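PDB 3BN1: GDP-perosamine synthase from Caulobacter crescentus, which catalyses the pyridoxal-phosphate-dependent transfer of an amino group from L-glutamate to GDP-4-keto-6-deoxy-D-mannose, giving GDP-perosamine for lipopolysaccharide O-antigen synthesis. Local coordinates for residues A[21-26]-A[241-246]; A[41-46]-A[195-200]; A[57-60]-A[64-67]; A[164-167]-A[172-175]; A[182-185]-A[191-194]. All coordinates share one frame; numbering follows the deposited sequence.

Contact 1: residues A[21-26]-A[241-246]; sequences RDYVLE and IGLAQL
Val24 drives its CG2 methyl against CG1 of Ile241, and at 3.4 Å these two carbons sit closer than ordinary van der Waals packing. The valine branch that touches is the one anti to the carbonyl carbon; its other methyl, CG1, lies anti to the backbone N (chi1 168°). Ile241 answers with CG1, and its terminal CD1 follows at 4.0 Å from the same Val24 CG2, so one methyl meets both CG1 and CD1 of Ile241. Two and three residues further along the second helix, Leu243 and Ala244 meet the Tyr23 ring obliquely. Tyr23 CG lies beside the backbone N and anti to the carbonyl carbon (chi1 -67°). Its CE2 lies 3.9 Å from Leu243 CD2, the two side chains crossing at about a right angle, while CD2 of the ring is 3.9 Å from Ala244 CB. No hydrogen bond joins the segments. The Tyr23 hydroxyl is instead tied to Asn19 ND2, which probably steadies the far end of the ring. The two short segments run nearly antiparallel, at 157°, with axes 8.7 Å apart. Here helices 20-30 and 236-247 run side by side; Leu243 and Leu246 also touch helix 38-51, and Val24 packs on Val24 of the second subunit.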
loop_
_atom_site.group_PDB
_atom_site.type_symbol
_atom_site.label_atom_id
_atom_site.label_comp_id
_atom_site.label_asym_id
_atom_site.label_seq_id
_atom_site.Cartn_x
_atom_site.Cartn_y
_atom_site.Cartn_z
ATOM N N ARG A 21 -1.689 -15.314 16.257
ATOM C CA ARG A 21 -0.465 -15.196 17.015
ATOM C C ARG A 21 0.450 -16.304 16.545
ATOM O O ARG A 21 1.540 -16.048 16.040
ATOM C CB ARG A 21 -0.753 -15.282 18.507
ATOM C CG ARG A 21 0.267 -14.640 19.425
ATOM C CD ARG A 21 0.218 -15.300 20.851
ATOM N NE ARG A 21 0.701 -14.432 21.940
ATOM C CZ ARG A 21 1.668 -14.774 22.788
ATOM N NH1 ARG A 21 2.103 -13.936 23.730
ATOM N NH2 ARG A 21 2.201 -15.982 22.694
ATOM N N ASP A 22 0.005 -17.546 16.641
ATOM C CA ASP A 22 0.844 -18.644 16.169
ATOM C C ASP A 22 1.440 -18.430 14.770
ATOM O O ASP A 22 2.667 -18.543 14.592
ATOM C CB ASP A 22 0.174 -20.028 16.369
ATOM C CG ASP A 22 0.871 -21.161 15.582
ATOM O OD1 ASP A 22 2.016 -21.555 15.895
ATOM O OD2 ASP A 22 0.261 -21.705 14.638
ATOM N N TYR A 23 0.600 -18.144 13.775
ATOM C CA TYR A 23 1.074 -17.976 12.410
ATOM C C TYR A 23 2.046 -16.802 12.283
ATOM O O TYR A 23 3.110 -16.896 11.660
ATOM C CB TYR A 23 -0.118 -17.819 11.474
ATOM C CG TYR A 23 -1.007 -19.033 11.305
ATOM C CD1 TYR A 23 -0.789 -20.187 12.016
ATOM C CD2 TYR A 23 -2.099 -19.017 10.454
ATOM C CE1 TYR A 23 -1.615 -21.290 11.837
ATOM C CE2 TYR A 23 -2.936 -20.065 10.313
ATOM C CZ TYR A 23 -2.668 -21.237 10.981
ATOM O OH TYR A 23 -3.439 -22.369 10.825
ATOM N N VAL A 24 1.716 -15.694 12.940
ATOM C CA VAL A 24 2.621 -14.573 12.913
ATOM C C VAL A 24 3.982 -14.894 13.521
ATOM O O VAL A 24 5.041 -14.604 12.936
ATOM C CB VAL A 24 1.970 -13.355 13.604
ATOM C CG1 VAL A 24 3.077 -12.332 13.798
ATOM C CG2 VAL A 24 0.853 -12.822 12.643
ATOM N N LEU A 25 3.954 -15.496 14.707
ATOM C CA LEU A 25 5.205 -15.876 15.376
ATOM C C LEU A 25 6.045 -16.750 14.432
ATOM O O LEU A 25 7.288 -16.714 14.410
ATOM C CB LEU A 25 4.871 -16.632 16.667
ATOM C CG LEU A 25 4.672 -15.677 17.846
ATOM C CD1 LEU A 25 4.450 -16.492 19.117
ATOM C CD2 LEU A 25 5.826 -14.608 18.044
ATOM N N GLU A 26 5.373 -17.587 13.653
ATOM C CA GLU A 26 6.118 -18.422 12.706
ATOM C C GLU A 26 6.820 -17.554 11.675
ATOM O O GLU A 26 7.968 -17.845 11.281
ATOM C CB GLU A 26 5.201 -19.418 11.998
ATOM C CG GLU A 26 5.974 -20.297 11.000
ATOM C CD GLU A 26 5.063 -21.081 10.063
ATOM O OE1 GLU A 26 4.020 -21.579 10.569
ATOM O OE2 GLU A 26 5.358 -21.127 8.840
ATOM N N ILE A 241 -2.159 -13.563 9.516
ATOM C CA ILE A 241 -3.320 -13.161 10.295
ATOM C C ILE A 241 -4.582 -13.446 9.489
ATOM O O ILE A 241 -5.621 -13.987 9.979
ATOM C CB ILE A 241 -3.288 -11.660 10.695
ATOM C CG1 ILE A 241 -2.037 -11.354 11.564
ATOM C CG2 ILE A 241 -4.658 -11.353 11.438
ATOM C CD1 ILE A 241 -1.751 -9.866 11.943
ATOM N N GLY A 242 -4.513 -13.075 8.222
ATOM C CA GLY A 242 -5.673 -13.341 7.400
ATOM C C GLY A 242 -6.124 -14.823 7.326
ATOM O O GLY A 242 -7.302 -15.183 7.166
ATOM N N LEU A 243 -5.153 -15.695 7.300
ATOM C CA LEU A 243 -5.467 -17.082 7.125
ATOM C C LEU A 243 -6.095 -17.579 8.403
ATOM O O LEU A 243 -7.110 -18.306 8.407
ATOM C CB LEU A 243 -4.123 -17.773 6.862
ATOM C CG LEU A 243 -4.364 -19.267 6.617
ATOM C CD1 LEU A 243 -5.447 -19.568 5.566
ATOM C CD2 LEU A 243 -3.075 -20.101 6.381
ATOM N N ALA A 244 -5.486 -17.188 9.515
ATOM C CA ALA A 244 -6.047 -17.593 10.817
ATOM C C ALA A 244 -7.476 -17.036 10.982
ATOM O O ALA A 244 -8.359 -17.685 11.554
ATOM C CB ALA A 244 -5.136 -17.138 11.946
ATOM N N GLN A 245 -7.730 -15.835 10.473
ATOM C CA GLN A 245 -9.086 -15.264 10.588
ATOM C C GLN A 245 -10.032 -16.094 9.756
ATOM O O GLN A 245 -11.154 -16.364 10.188
ATOM C CB GLN A 245 -9.122 -13.845 10.021
ATOM C CG GLN A 245 -8.441 -12.869 10.933
ATOM C CD GLN A 245 -9.409 -12.343 12.006
ATOM O OE1 GLN A 245 -10.282 -11.507 11.732
ATOM N NE2 GLN A 245 -9.287 -12.890 13.222
ATOM N N LEU A 246 -9.593 -16.418 8.535
ATOM C CA LEU A 246 -10.469 -17.160 7.637
ATOM C C LEU A 246 -10.817 -18.544 8.144
ATOM O O LEU A 246 -11.918 -19.019 7.895
ATOM C CB LEU A 246 -9.970 -17.200 6.191
ATOM C CG LEU A 246 -10.662 -17.816 4.958
ATOM C CD1 LEU A 246 -12.055 -17.311 4.588
ATOM C CD2 LEU A 246 -9.753 -17.785 3.707
#

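Contact 2: residues A[41-46]-A[195-200]; sequences VEFEKA and GGMITT
Helix segment 41-46 lies over strand 196-200, the closest alpha carbons being those of Glu44 and Met197, 8.1 Å apart. Met197 reaches out from the strand and its terminal methyl sits over one face of the Phe43 ring. CE stands 3.9 Å from the centroid of the Phe43 ring and 20° off its normal, a CH-pi contact displaced toward the rim, where Phe43 CE2 is 3.6 Å from Met197 CE. The methionine starts extended, CG anti to the backbone N (chi1 178°), then bends at both chi2 and chi3, which turns the methyl onto the ring. This is helix-on-sheet packing in the large mixed sheet of the aspartate aminotransferase fold, with strand 196-200 between strands 55-59 and 179-183. Glu44 contributes its aliphatic part: CG lies 4.2 Å from Met197 SD. Its carboxylate is engaged elsewhere, OE2 forming salt bridges with Arg213 and Arg210 and accepting a hydrogen bond from the backbone N of Ala58, so the negative charge is probably well balanced beside an otherwise apolar contact. Phe43 also meets the Phe184 ring, with planes at about 50°, and touches Ala239 and Leu246 of helix 236-247.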
loop_
_atom_site.group_PDB
_atom_site.type_symbol
_atom_site.label_atom_id
_atom_site.label_comp_id
_atom_site.label_asym_id
_atom_site.label_seq_id
_atom_site.Cartn_x
_atom_site.Cartn_y
_atom_site.Cartn_z
ATOM N N VAL A 41 0.363 -17.440 -0.230
ATOM C CA VAL A 41 -0.218 -18.382 -1.157
ATOM C C VAL A 41 -1.381 -19.163 -0.468
ATOM O O VAL A 41 -2.412 -19.457 -1.094
ATOM C CB VAL A 41 0.926 -19.296 -1.658
ATOM C CG1 VAL A 41 1.360 -20.237 -0.540
ATOM C CG2 VAL A 41 0.565 -20.001 -2.954
ATOM N N GLU A 42 -1.183 -19.540 0.799
ATOM C CA GLU A 42 -2.228 -20.286 1.506
ATOM C C GLU A 42 -3.489 -19.470 1.683
ATOM O O GLU A 42 -4.597 -19.939 1.435
ATOM C CB GLU A 42 -1.778 -20.803 2.861
ATOM C CG GLU A 42 -0.718 -21.868 2.746
ATOM C CD GLU A 42 -0.397 -22.508 4.086
ATOM O OE1 GLU A 42 -0.436 -21.781 5.099
ATOM O OE2 GLU A 42 -0.111 -23.725 4.116
ATOM N N PHE A 43 -3.295 -18.241 2.112
ATOM C CA PHE A 43 -4.422 -17.344 2.287
ATOM C C PHE A 43 -5.123 -17.093 0.951
ATOM O O PHE A 43 -6.362 -17.215 0.842
ATOM C CB PHE A 43 -3.892 -16.014 2.865
ATOM C CG PHE A 43 -4.984 -15.052 3.260
ATOM C CD1 PHE A 43 -6.245 -15.529 3.673
ATOM C CD2 PHE A 43 -4.770 -13.663 3.182
ATOM C CE1 PHE A 43 -7.260 -14.626 4.055
ATOM C CE2 PHE A 43 -5.815 -12.750 3.538
ATOM C CZ PHE A 43 -7.051 -13.231 3.973
ATOM N N GLU A 44 -4.360 -16.862 -0.116
ATOM C CA GLU A 44 -5.040 -16.651 -1.376
ATOM C C GLU A 44 -5.810 -17.900 -1.757
ATOM O O GLU A 44 -6.928 -17.818 -2.231
ATOM C CB GLU A 44 -4.086 -16.226 -2.525
ATOM C CG GLU A 44 -3.409 -14.808 -2.331
ATOM C CD GLU A 44 -2.416 -14.458 -3.427
ATOM O OE1 GLU A 44 -1.806 -15.430 -3.949
ATOM O OE2 GLU A 44 -2.248 -13.248 -3.771
ATOM N N LYS A 45 -5.179 -19.049 -1.557
ATOM C CA LYS A 45 -5.816 -20.311 -1.889
ATOM C C LYS A 45 -7.138 -20.498 -1.150
ATOM O O LYS A 45 -8.175 -20.775 -1.736
ATOM C CB LYS A 45 -4.869 -21.443 -1.503
ATOM C CG LYS A 45 -4.809 -22.554 -2.540
ATOM C CD LYS A 45 -4.939 -23.940 -1.902
ATOM C CE LYS A 45 -6.399 -24.384 -1.711
ATOM N NZ LYS A 45 -6.733 -25.689 -2.367
ATOM N N ALA A 46 -7.054 -20.472 0.164
ATOM C CA ALA A 46 -8.243 -20.650 0.999
ATOM C C ALA A 46 -9.310 -19.624 0.663
ATOM O O ALA A 46 -10.509 -19.860 0.799
ATOM C CB ALA A 46 -7.835 -20.431 2.462
ATOM N N GLY A 195 -5.182 -4.791 4.846
ATOM C CA GLY A 195 -5.010 -5.849 3.892
ATOM C C GLY A 195 -6.177 -5.796 2.948
ATOM O O GLY A 195 -7.165 -5.147 3.255
ATOM N N GLY A 196 -6.067 -6.451 1.796
ATOM C CA GLY A 196 -7.157 -6.412 0.815
ATOM C C GLY A 196 -7.036 -7.678 -0.079
ATOM O O GLY A 196 -6.043 -8.426 -0.063
ATOM N N MET A 197 -8.020 -7.919 -0.908
ATOM C CA MET A 197 -7.881 -9.043 -1.794
ATOM C C MET A 197 -8.730 -8.766 -3.033
ATOM O O MET A 197 -9.779 -8.108 -2.960
ATOM C CB MET A 197 -8.452 -10.268 -1.067
ATOM C CG MET A 197 -8.426 -11.580 -1.901
ATOM S SD MET A 197 -6.770 -12.329 -1.610
ATOM C CE MET A 197 -6.751 -12.886 0.047
ATOM N N ILE A 198 -8.288 -9.289 -4.174
ATOM C CA ILE A 198 -9.128 -9.252 -5.393
ATOM C C ILE A 198 -9.488 -10.696 -5.753
ATOM O O ILE A 198 -8.597 -11.570 -5.743
ATOM C CB ILE A 198 -8.398 -8.663 -6.649
ATOM C CG1 ILE A 198 -7.757 -7.318 -6.293
ATOM C CG2 ILE A 198 -9.342 -8.580 -7.892
ATOM C CD1 ILE A 198 -6.801 -6.843 -7.358
ATOM N N THR A 199 -10.745 -10.928 -6.157
ATOM C CA THR A 199 -11.173 -12.245 -6.592
ATOM C C THR A 199 -11.666 -12.173 -8.039
ATOM O O THR A 199 -12.148 -11.138 -8.498
ATOM C CB THR A 199 -12.247 -12.861 -5.685
ATOM O OG1 THR A 199 -13.360 -11.982 -5.629
ATOM C CG2 THR A 199 -11.729 -13.132 -4.279
ATOM N N THR A 200 -11.357 -13.230 -8.778
ATOM C CA THR A 200 -11.731 -13.321 -10.154
ATOM C C THR A 200 -11.644 -14.718 -10.718
ATOM O O THR A 200 -10.931 -15.570 -10.208
ATOM C CB THR A 200 -10.942 -12.359 -11.058
ATOM O OG1 THR A 200 -11.588 -12.301 -12.339
ATOM C CG2 THR A 200 -9.473 -12.851 -11.281
#

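Contact 3: residues A[57-60]-A[64-67]; sequences IACN and TALH
Asn60 lays its carboxamide across the side chain of Thr64, the two meeting at about a right angle. The amide nitrogen does the touching: Asn60 ND2 is 2.8 Å from Thr64 OG1, yet the angle is too poor for a hydrogen bond. The same ND2 also lies beside the carbon part of the threonine, 3.6 Å from Thr64 CB and 3.8 Å from Thr64 CG2. Both residues hold the first side-chain torsion between the backbone N and the carbonyl carbon, at 53° for Asn60 and 56° for Thr64, which folds each polar group close to its own main chain. The second meeting is softer. Cys59 is directed toward the helix, and its SG lies 4.0 Å from Ala65 CA and 4.3 Å from Ala65 CB, a sulfur against a small apolar surface. All four touching residues are buried; Ala65 also packs on Thr181 of strand 179-183, and Asn60 packs on Asn60 of the second subunit. The backbone N of Thr64 is held by Asn61 OD1. Strand 55-59 here turns directly into helix 62-72, a tight connection at the edge of the large sheet, consistent with the strand-to-helix connection at the start of the large domain in fold-type I pyridoxal-phosphate enzymes, with the Thr64 side chain about 9 Å from bound 2-oxoglutarate.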
loop_
_atom_site.group_PDB
_atom_site.type_symbol
_atom_site.label_atom_id
_atom_site.label_comp_id
_atom_site.label_asym_id
_atom_site.label_seq_id
_atom_site.Cartn_x
_atom_site.Cartn_y
_atom_site.Cartn_z
ATOM N N ILE A 57 -6.075 -12.536 -5.343
ATOM C CA ILE A 57 -4.852 -11.729 -5.335
ATOM C C ILE A 57 -4.805 -10.819 -4.119
ATOM O O ILE A 57 -5.572 -9.857 -4.014
ATOM C CB ILE A 57 -4.779 -10.880 -6.665
ATOM C CG1 ILE A 57 -4.749 -11.750 -7.947
ATOM C CG2 ILE A 57 -3.477 -10.022 -6.686
ATOM C CD1 ILE A 57 -6.126 -12.203 -8.541
ATOM N N ALA A 58 -3.940 -11.175 -3.163
ATOM C CA ALA A 58 -3.772 -10.486 -1.894
ATOM C C ALA A 58 -3.032 -9.167 -2.120
ATOM O O ALA A 58 -2.004 -9.107 -2.784
ATOM C CB ALA A 58 -2.968 -11.343 -0.965
ATOM N N CYS A 59 -3.555 -8.105 -1.545
ATOM C CA CYS A 59 -3.003 -6.732 -1.735
ATOM C C CYS A 59 -2.794 -6.095 -0.374
ATOM O O CYS A 59 -3.298 -6.576 0.651
ATOM C CB CYS A 59 -4.142 -5.949 -2.406
ATOM S SG CYS A 59 -4.533 -6.534 -4.090
ATOM N N ASN A 60 -2.128 -4.959 -0.358
ATOM C CA ASN A 60 -1.907 -4.337 0.924
ATOM C C ASN A 60 -3.072 -3.622 1.595
ATOM O O ASN A 60 -3.003 -3.318 2.778
ATOM C CB ASN A 60 -0.612 -3.540 0.958
ATOM C CG ASN A 60 -0.504 -2.539 -0.179
ATOM O OD1 ASN A 60 0.474 -1.798 -0.263
ATOM N ND2 ASN A 60 -1.475 -2.533 -1.072
ATOM N N THR A 64 -6.255 -0.145 -2.441
ATOM C CA THR A 64 -5.307 -0.399 -3.521
ATOM C C THR A 64 -5.795 -1.578 -4.391
ATOM O O THR A 64 -5.521 -1.628 -5.586
ATOM C CB THR A 64 -3.913 -0.666 -2.934
ATOM O OG1 THR A 64 -3.988 -1.753 -2.012
ATOM C CG2 THR A 64 -3.400 0.592 -2.167
ATOM N N ALA A 65 -6.546 -2.478 -3.754
ATOM C CA ALA A 65 -7.208 -3.604 -4.362
ATOM C C ALA A 65 -8.095 -3.013 -5.447
ATOM O O ALA A 65 -8.039 -3.408 -6.625
ATOM C CB ALA A 65 -8.087 -4.315 -3.309
ATOM N N LEU A 66 -8.958 -2.079 -5.056
ATOM C CA LEU A 66 -9.803 -1.490 -6.066
ATOM C C LEU A 66 -9.015 -0.873 -7.213
ATOM O O LEU A 66 -9.289 -1.107 -8.385
ATOM C CB LEU A 66 -10.645 -0.410 -5.397
ATOM C CG LEU A 66 -11.844 -1.001 -4.654
ATOM C CD1 LEU A 66 -12.540 0.088 -3.723
ATOM C CD2 LEU A 66 -12.849 -1.599 -5.642
ATOM N N HIS A 67 -8.055 -0.017 -6.870
ATOM C CA HIS A 67 -7.223 0.620 -7.885
ATOM C C HIS A 67 -6.612 -0.448 -8.788
ATOM O O HIS A 67 -6.705 -0.365 -10.015
ATOM C CB HIS A 67 -6.092 1.541 -7.257
ATOM C CG HIS A 67 -5.249 2.281 -8.276
ATOM N ND1 HIS A 67 -3.959 2.714 -8.026
ATOM C CD2 HIS A 67 -5.541 2.703 -9.538
ATOM C CE1 HIS A 67 -3.484 3.335 -9.102
ATOM N NE2 HIS A 67 -4.426 3.340 -10.033
#

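Contact 4: residues A[164-167]-A[172-175]; sequences VGAT and KSGS
Lys172 runs its aliphatic chain obliquely past Thr167, and the methyl of the threonine is what it meets: Thr167 CG2 is 3.9 Å from Lys172 CE, with CG and CD of the lysine at about the same range. The two residues form an antiparallel non-hydrogen-bonded pair, alpha carbons 4.1 Å apart, and their side chains rise from the same face of the small two-stranded sheet. A bend at chi2 (-94°) curls the lysine back along the other segment, bringing Lys172 CE to 3.9 Å from Gly165 O. A second bend, at chi4, sets the direction of NZ, which is accepted by Tyr50 O, with a cation-pi contact to the Tyr50 ring. Next to this pair the backbones join: Ser173 N donates to Ala166 O at 2.8 Å, the donor lying above the carbonyl plane, and Lys172 CA adds a CA-H...O contact to the same Ala166 O at 3.3 Å. Ser173 holds its hydroxyl between its own backbone N and carbonyl carbon (chi1 45°). A water bridges the segments, accepting from Gly165 N at 2.9 Å and donating to Ser173 OG at 2.6 Å. That hydroxyl in turn bonds to Ala163 O. Lys172 to Ser175 form a type II turn, with Gly174 at its third position. The water bridge and the backbone bond thus hold the segments side by side, with the Thr167–Lys172 pair next to them toward the hairpin tip. Lys172 NZ ties the hairpin to helix 38-51, its ammonium probably stabilised by the Tyr50 carbonyl and ring, and the buried Gly165 N-H and Ser173 hydroxyl are both satisfied.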
loop_
_atom_site.group_PDB
_atom_site.type_symbol
_atom_site.label_atom_id
_atom_site.label_comp_id
_atom_site.label_asym_id
_atom_site.label_seq_id
_atom_site.Cartn_x
_atom_site.Cartn_y
_atom_site.Cartn_z
ATOM N N VAL A 164 -17.596 -10.002 3.229
ATOM C CA VAL A 164 -16.963 -11.307 3.169
ATOM C C VAL A 164 -17.977 -12.291 3.776
ATOM O O VAL A 164 -18.571 -12.062 4.844
ATOM C CB VAL A 164 -15.628 -11.368 3.950
ATOM C CG1 VAL A 164 -15.859 -11.018 5.406
ATOM C CG2 VAL A 164 -15.129 -12.797 3.882
ATOM N N GLY A 165 -18.210 -13.383 3.064
ATOM C CA GLY A 165 -19.149 -14.372 3.571
ATOM C C GLY A 165 -20.584 -14.263 3.094
ATOM O O GLY A 165 -21.362 -15.175 3.343
ATOM N N ALA A 166 -20.970 -13.121 2.527
ATOM C CA ALA A 166 -22.347 -12.924 2.101
ATOM C C ALA A 166 -22.608 -13.802 0.868
ATOM O O ALA A 166 -21.691 -14.183 0.142
ATOM C CB ALA A 166 -22.599 -11.348 1.790
ATOM N N THR A 167 -23.859 -14.125 0.603
ATOM C CA THR A 167 -24.161 -14.922 -0.589
ATOM C C THR A 167 -25.400 -14.326 -1.277
ATOM O O THR A 167 -26.200 -13.599 -0.677
ATOM C CB THR A 167 -24.486 -16.417 -0.266
ATOM O OG1 THR A 167 -25.593 -16.442 0.652
ATOM C CG2 THR A 167 -23.281 -17.132 0.311
ATOM N N LYS A 172 -21.243 -16.765 -3.453
ATOM C CA LYS A 172 -20.622 -15.941 -2.429
ATOM C C LYS A 172 -20.295 -14.566 -3.014
ATOM O O LYS A 172 -20.118 -14.449 -4.235
ATOM C CB LYS A 172 -19.314 -16.627 -2.053
ATOM C CG LYS A 172 -19.538 -17.656 -0.941
ATOM C CD LYS A 172 -19.296 -17.102 0.453
ATOM C CE LYS A 172 -19.694 -18.185 1.460
ATOM N NZ LYS A 172 -18.700 -19.319 1.389
ATOM N N SER A 173 -20.238 -13.531 -2.167
ATOM C CA SER A 173 -19.758 -12.201 -2.618
ATOM C C SER A 173 -18.360 -12.525 -3.217
ATOM O O SER A 173 -17.667 -13.453 -2.777
ATOM C CB SER A 173 -19.504 -11.285 -1.398
ATOM O OG SER A 173 -18.791 -12.041 -0.417
ATOM N N GLY A 174 -17.964 -11.784 -4.239
ATOM C CA GLY A 174 -16.677 -11.975 -4.857
ATOM C C GLY A 174 -16.717 -12.825 -6.108
ATOM O O GLY A 174 -15.793 -12.722 -6.924
ATOM N N SER A 175 -17.777 -13.614 -6.292
ATOM C CA SER A 175 -17.842 -14.510 -7.470
ATOM C C SER A 175 -18.780 -13.980 -8.521
ATOM O O SER A 175 -18.992 -14.684 -9.532
ATOM C CB SER A 175 -18.418 -15.909 -7.091
ATOM O OG SER A 175 -19.678 -15.780 -6.452
HETATM O O HOH W 1 -17.037 -13.833 0.427
#

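Contact 5: residues A[182-185]-A[191-194]; sequences FSFF and TTGE
The Phe185 ring receives the Glu194 carboxylate at its edge, near the ring plane, with Glu194 OE2 3.2 Å from Phe185 CE1. The two side chains lie side by side and point the same way, while the carboxylate plane is turned 52° from the ring. An edge approach sets the acid oxygen against the slightly positive ring hydrogens. Glu194 bends at chi2 to get there, and its oxygens are further held by the second subunit: OE2 by Arg233 and Ser35, OE1 by Asn231. The Phe184 ring is met obliquely by Thr192, whose CG2 is 4.0 Å from Phe184 CD2. Between the rings, Phe184 O gathers the backbone contacts. Thr192 N donates to it at 3.0 Å, in the carbonyl plane on a lone pair and fairly straight at 161°. Thr191 OG1 lies 2.9 Å from both Phe184 O and Phe185 O. Thr191 OG1 accepts from Gly193 N in an ST turn, and Ser183 OG accepts from Phe185 N in another; Ser183 OG also bonds the phosphate of the pyridoxal-phosphate-modified lysine at position 188. The arrangement closes the short loop carrying that lysine between strands 179-183 and 196-200. It forms part of the active site at the dimer interface, where Phe185 touches bound 2-oxoglutarate.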
loop_
_atom_site.group_PDB
_atom_site.type_symbol
_atom_site.label_atom_id
_atom_site.label_comp_id
_atom_site.label_asym_id
_atom_site.label_seq_id
_atom_site.Cartn_x
_atom_site.Cartn_y
_atom_site.Cartn_z
ATOM N N PHE A 182 -12.086 -6.915 -1.625
ATOM C CA PHE A 182 -12.377 -7.005 -0.216
ATOM C C PHE A 182 -11.342 -6.248 0.586
ATOM O O PHE A 182 -10.188 -6.052 0.156
ATOM C CB PHE A 182 -12.318 -8.453 0.265
ATOM C CG PHE A 182 -13.319 -9.343 -0.382
ATOM C CD1 PHE A 182 -13.032 -9.956 -1.617
ATOM C CD2 PHE A 182 -14.533 -9.588 0.248
ATOM C CE1 PHE A 182 -13.995 -10.758 -2.246
ATOM C CE2 PHE A 182 -15.438 -10.504 -0.267
ATOM C CZ PHE A 182 -15.192 -11.072 -1.550
ATOM N N SER A 183 -11.774 -5.898 1.780
ATOM C CA SER A 183 -10.939 -5.153 2.721
ATOM C C SER A 183 -10.767 -5.931 4.035
ATOM O O SER A 183 -11.739 -6.436 4.614
ATOM C CB SER A 183 -11.634 -3.862 3.113
ATOM O OG SER A 183 -10.885 -3.244 4.159
ATOM N N PHE A 184 -9.541 -5.988 4.543
ATOM C CA PHE A 184 -9.286 -6.636 5.840
ATOM C C PHE A 184 -8.766 -5.542 6.742
ATOM O O PHE A 184 -8.023 -5.784 7.686
ATOM C CB PHE A 184 -8.275 -7.744 5.685
ATOM C CG PHE A 184 -8.598 -8.660 4.530
ATOM C CD1 PHE A 184 -9.828 -9.318 4.492
ATOM C CD2 PHE A 184 -7.653 -8.948 3.527
ATOM C CE1 PHE A 184 -10.141 -10.194 3.434
ATOM C CE2 PHE A 184 -7.954 -9.806 2.460
ATOM C CZ PHE A 184 -9.207 -10.454 2.420
ATOM N N PHE A 185 -9.269 -4.335 6.530
ATOM C CA PHE A 185 -8.930 -3.260 7.469
ATOM C C PHE A 185 -9.359 -3.730 8.882
ATOM O O PHE A 185 -10.135 -4.679 9.054
ATOM C CB PHE A 185 -9.705 -2.012 7.021
ATOM C CG PHE A 185 -9.417 -0.815 7.848
ATOM C CD1 PHE A 185 -8.113 -0.370 7.986
ATOM C CD2 PHE A 185 -10.436 -0.160 8.510
ATOM C CE1 PHE A 185 -7.815 0.725 8.767
ATOM C CE2 PHE A 185 -10.133 0.917 9.298
ATOM C CZ PHE A 185 -8.815 1.366 9.422
ATOM N N THR A 191 -9.982 -9.411 9.489
ATOM C CA THR A 191 -9.007 -8.350 9.427
ATOM C C THR A 191 -7.591 -8.952 9.393
ATOM O O THR A 191 -7.351 -10.017 9.964
ATOM C CB THR A 191 -9.081 -7.457 10.660
ATOM O OG1 THR A 191 -8.182 -6.348 10.495
ATOM C CG2 THR A 191 -8.685 -8.289 11.926
ATOM N N THR A 192 -6.697 -8.249 8.699
ATOM C CA THR A 192 -5.248 -8.501 8.642
ATOM C C THR A 192 -4.573 -7.196 9.169
ATOM O O THR A 192 -3.410 -6.951 8.858
ATOM C CB THR A 192 -4.703 -8.831 7.256
ATOM O OG1 THR A 192 -4.854 -7.714 6.360
ATOM C CG2 THR A 192 -5.445 -10.065 6.669
ATOM N N GLY A 193 -5.330 -6.332 9.861
ATOM C CA GLY A 193 -4.799 -5.046 10.334
ATOM C C GLY A 193 -5.044 -4.024 9.192
ATOM O O GLY A 193 -5.864 -3.089 9.308
ATOM N N GLU A 194 -4.312 -4.218 8.096
ATOM C CA GLU A 194 -4.484 -3.509 6.819
ATOM C C GLU A 194 -4.298 -4.657 5.824
ATOM O O GLU A 194 -3.357 -5.437 5.957
ATOM C CB GLU A 194 -3.422 -2.403 6.582
ATOM C CG GLU A 194 -3.602 -1.054 7.308
ATOM C CD GLU A 194 -4.684 -0.093 6.736
ATOM O OE1 GLU A 194 -5.338 -0.339 5.694
ATOM O OE2 GLU A 194 -4.903 0.964 7.382
#

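Along the chain, contacts 3, 4 and 5 follow one another, and all three fall between the two segments of contact 2, which in turn lies between those of contact 1. Contacts 2, 3 and 5 share the large mixed sheet, through neighbouring strands 55-59, 196-200 and 179-183, with centres 10 to 12 Å apart. Contact 4 touches contact 2 where Thr199 OG1 meets Gly174 O, and contact 5 through the Phe182 ring. Contact 1 lies outermost, about 22 Å from the chain centre, yet reaches contact 5 through Gln245 and Thr191. Helices 20-30, 38-51 and 236-247 are thereby linked to the cofactor-bearing loop, and contacts 1, 3 and 5 all touch the second subunit.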